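L-iditol 2-dehydrogenase (Clostridium scindens, PDB 4OH1) probably oxidises L-iditol or related sugar alcohols with NAD+, as a zinc-containing member of the alcohol dehydrogenase family. Local coordinates at residues G78-V83 / F92-K97. Residues are numbered along the deposited sequence; the frame is centred on the assembly and turned at random.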
loop_
_atom_site.group_PDB
_atom_site.type_symbol
_atom_site.label_atom_id
_atom_site.label_comp_id
_atom_site.label_asym_id
_atom_site.label_seq_id
_atom_site.Cartn_x
_atom_site.Cartn_y
_atom_site.Cartn_z
ATOM N N GLY A 78 -16.774 30.908 1.525
ATOM C CA GLY A 78 -17.061 32.266 1.884
ATOM C C GLY A 78 -16.008 32.810 2.812
ATOM O O GLY A 78 -14.852 32.414 2.738
ATOM N N VAL A 79 -16.428 33.724 3.695
ATOM C CA VAL A 79 -15.506 34.467 4.562
ATOM C C VAL A 79 -16.019 34.341 6.008
ATOM O O VAL A 79 -17.217 34.385 6.258
ATOM C CB VAL A 79 -15.436 35.915 4.109
ATOM C CG1 VAL A 79 -14.508 36.684 4.952
ATOM C CG2 VAL A 79 -14.940 35.989 2.674
ATOM N N ILE A 80 -15.117 34.146 6.957
ATOM C CA ILE A 80 -15.480 34.103 8.346
ATOM C C ILE A 80 -16.076 35.464 8.778
ATOM O O ILE A 80 -15.495 36.514 8.536
ATOM C CB ILE A 80 -14.297 33.758 9.223
ATOM C CG1 ILE A 80 -13.794 32.348 8.890
ATOM C CG2 ILE A 80 -14.699 33.842 10.703
ATOM C CD1 ILE A 80 -12.840 31.716 9.921
ATOM N N ASP A 81 -17.249 35.387 9.396
ATOM C CA ASP A 81 -18.026 36.528 9.827
ATOM C C ASP A 81 -17.990 36.700 11.350
ATOM O O ASP A 81 -18.075 37.805 11.829
ATOM C CB ASP A 81 -19.467 36.304 9.432
ATOM C CG ASP A 81 -20.336 37.481 9.736
ATOM O OD1 ASP A 81 -20.106 38.528 9.097
ATOM O OD2 ASP A 81 -21.256 37.355 10.578
ATOM N N LYS A 82 -17.859 35.616 12.102
ATOM C CA LYS A 82 -17.797 35.678 13.540
ATOM C C LYS A 82 -17.288 34.358 14.107
ATOM O O LYS A 82 -17.605 33.274 13.590
ATOM C CB LYS A 82 -19.180 35.928 14.087
ATOM C CG LYS A 82 -19.288 35.850 15.582
ATOM C CD LYS A 82 -20.580 36.482 16.062
ATOM C CE LYS A 82 -20.770 36.380 17.597
ATOM N NZ LYS A 82 -22.147 36.817 17.928
ATOM N N VAL A 83 -16.493 34.465 15.158
ATOM C CA VAL A 83 -15.719 33.364 15.714
ATOM C C VAL A 83 -16.020 33.227 17.234
ATOM O O VAL A 83 -15.915 34.181 17.958
ATOM C CB VAL A 83 -14.191 33.673 15.534
ATOM C CG1 VAL A 83 -13.357 32.538 16.075
ATOM C CG2 VAL A 83 -13.822 33.827 14.092
ATOM N N PHE A 92 -8.589 31.001 14.247
ATOM C CA PHE A 92 -9.549 31.445 13.213
ATOM C C PHE A 92 -9.901 32.895 13.498
ATOM O O PHE A 92 -10.080 33.279 14.651
ATOM C CB PHE A 92 -10.800 30.578 13.237
ATOM C CG PHE A 92 -10.552 29.133 12.906
ATOM C CD1 PHE A 92 -10.506 28.710 11.602
ATOM C CD2 PHE A 92 -10.375 28.213 13.897
ATOM C CE1 PHE A 92 -10.312 27.389 11.292
ATOM C CE2 PHE A 92 -10.153 26.899 13.610
ATOM C CZ PHE A 92 -10.136 26.470 12.282
ATOM N N LYS A 93 -10.030 33.698 12.457
ATOM C CA LYS A 93 -10.239 35.117 12.601
ATOM C C LYS A 93 -11.265 35.582 11.576
ATOM O O LYS A 93 -11.298 35.057 10.462
ATOM C CB LYS A 93 -8.934 35.895 12.332
ATOM C CG LYS A 93 -7.793 35.759 13.360
ATOM C CD LYS A 93 -8.227 36.181 14.724
ATOM C CE LYS A 93 -7.357 35.542 15.764
ATOM N NZ LYS A 93 -5.916 35.918 15.542
ATOM N N VAL A 94 -12.076 36.587 11.943
ATOM C CA VAL A 94 -12.930 37.251 10.969
ATOM C C VAL A 94 -12.098 37.779 9.778
ATOM O O VAL A 94 -10.996 38.264 9.959
ATOM C CB VAL A 94 -13.723 38.374 11.580
ATOM C CG1 VAL A 94 -14.409 39.257 10.484
ATOM C CG2 VAL A 94 -14.766 37.885 12.614
ATOM N N GLY A 95 -12.656 37.669 8.558
ATOM C CA GLY A 95 -11.986 38.031 7.314
ATOM C C GLY A 95 -11.302 36.866 6.597
ATOM O O GLY A 95 -10.912 37.002 5.442
ATOM N N GLN A 96 -11.081 35.736 7.262
ATOM C CA GLN A 96 -10.403 34.615 6.566
ATOM C C GLN A 96 -11.326 33.981 5.549
ATOM O O GLN A 96 -12.449 33.672 5.866
ATOM C CB GLN A 96 -9.946 33.549 7.557
ATOM C CG GLN A 96 -8.753 34.015 8.383
ATOM C CD GLN A 96 -8.448 33.153 9.592
ATOM O OE1 GLN A 96 -9.127 32.189 9.923
ATOM N NE2 GLN A 96 -7.411 33.518 10.261
ATOM N N LYS A 97 -10.861 33.837 4.310
ATOM C CA LYS A 97 -11.528 32.998 3.324
ATOM C C LYS A 97 -11.457 31.504 3.719
ATOM O O LYS A 97 -10.376 31.012 4.071
ATOM C CB LYS A 97 -10.894 33.205 1.965
ATOM C CG LYS A 97 -11.169 34.600 1.376
ATOM C CD LYS A 97 -10.648 34.717 -0.002
ATOM C CE LYS A 97 -10.951 36.064 -0.581
ATOM N NZ LYS A 97 -10.284 36.098 -1.907
#
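I80 reaches from its strand into the turn K93-Q96, and its backbone grips that turn at two points. Its N-H gives a nearly straight hydrogen bond to Q96 O (2.9 Å, 168° at the hydrogen), while I80 O accepts G95 N at 3.1 Å. Followed outward, the side chain stays against the turn: CB lies 3.5 Å from K93 O, CG1 runs past Q96 O, CG2 packs by K93 O and V94 CA, and CD1 ends near K93 O, Q96 OE1 and F92 CB. CG1 stands beside the backbone N (chi1 -63°), and the extended chi2 carries CD1 on toward F92, whose ring it meets obliquely. Both backbone oxygens keep their N-H partners, Q96 N for K93 O and I80 N for Q96 O, so a greasy chain can cover them; branched and apolar, it also packs the buried side toward F92.

The turn is type II. G95 has a positive phi (95°), where a side chain would collide with V94 O, which calls for glycine. Q96 lies alongside I80; Q96 OE1 takes K93 N at 3.1 Å from above its amide plane, off the lone pairs, while NE2 bonds G91 O, tying both ends of the amide to backbone of its own loop. V94 lays CG2 3.4 Å from D81 O. V83 CG1 lies 3.6 Å from F92 O, a buried oxygen without a hydrogen-bond partner, and CG2 sits by V94 N, the short branched side chain packing against the loop backbone. K97, the first residue of strand 97-100, pairs with V79 as an antiparallel non-hydrogen-bonded pair.

D81 and K82 form a classic beta bulge opposite R37; their side chains leave the strand away from the loop, D81 OD2 pairing with R37 and K82 NZ with E30. Within the GroES-like domain, strand 75-83 thus runs between strands 35-44 and 97-100, and helix 85-89 links the two segments.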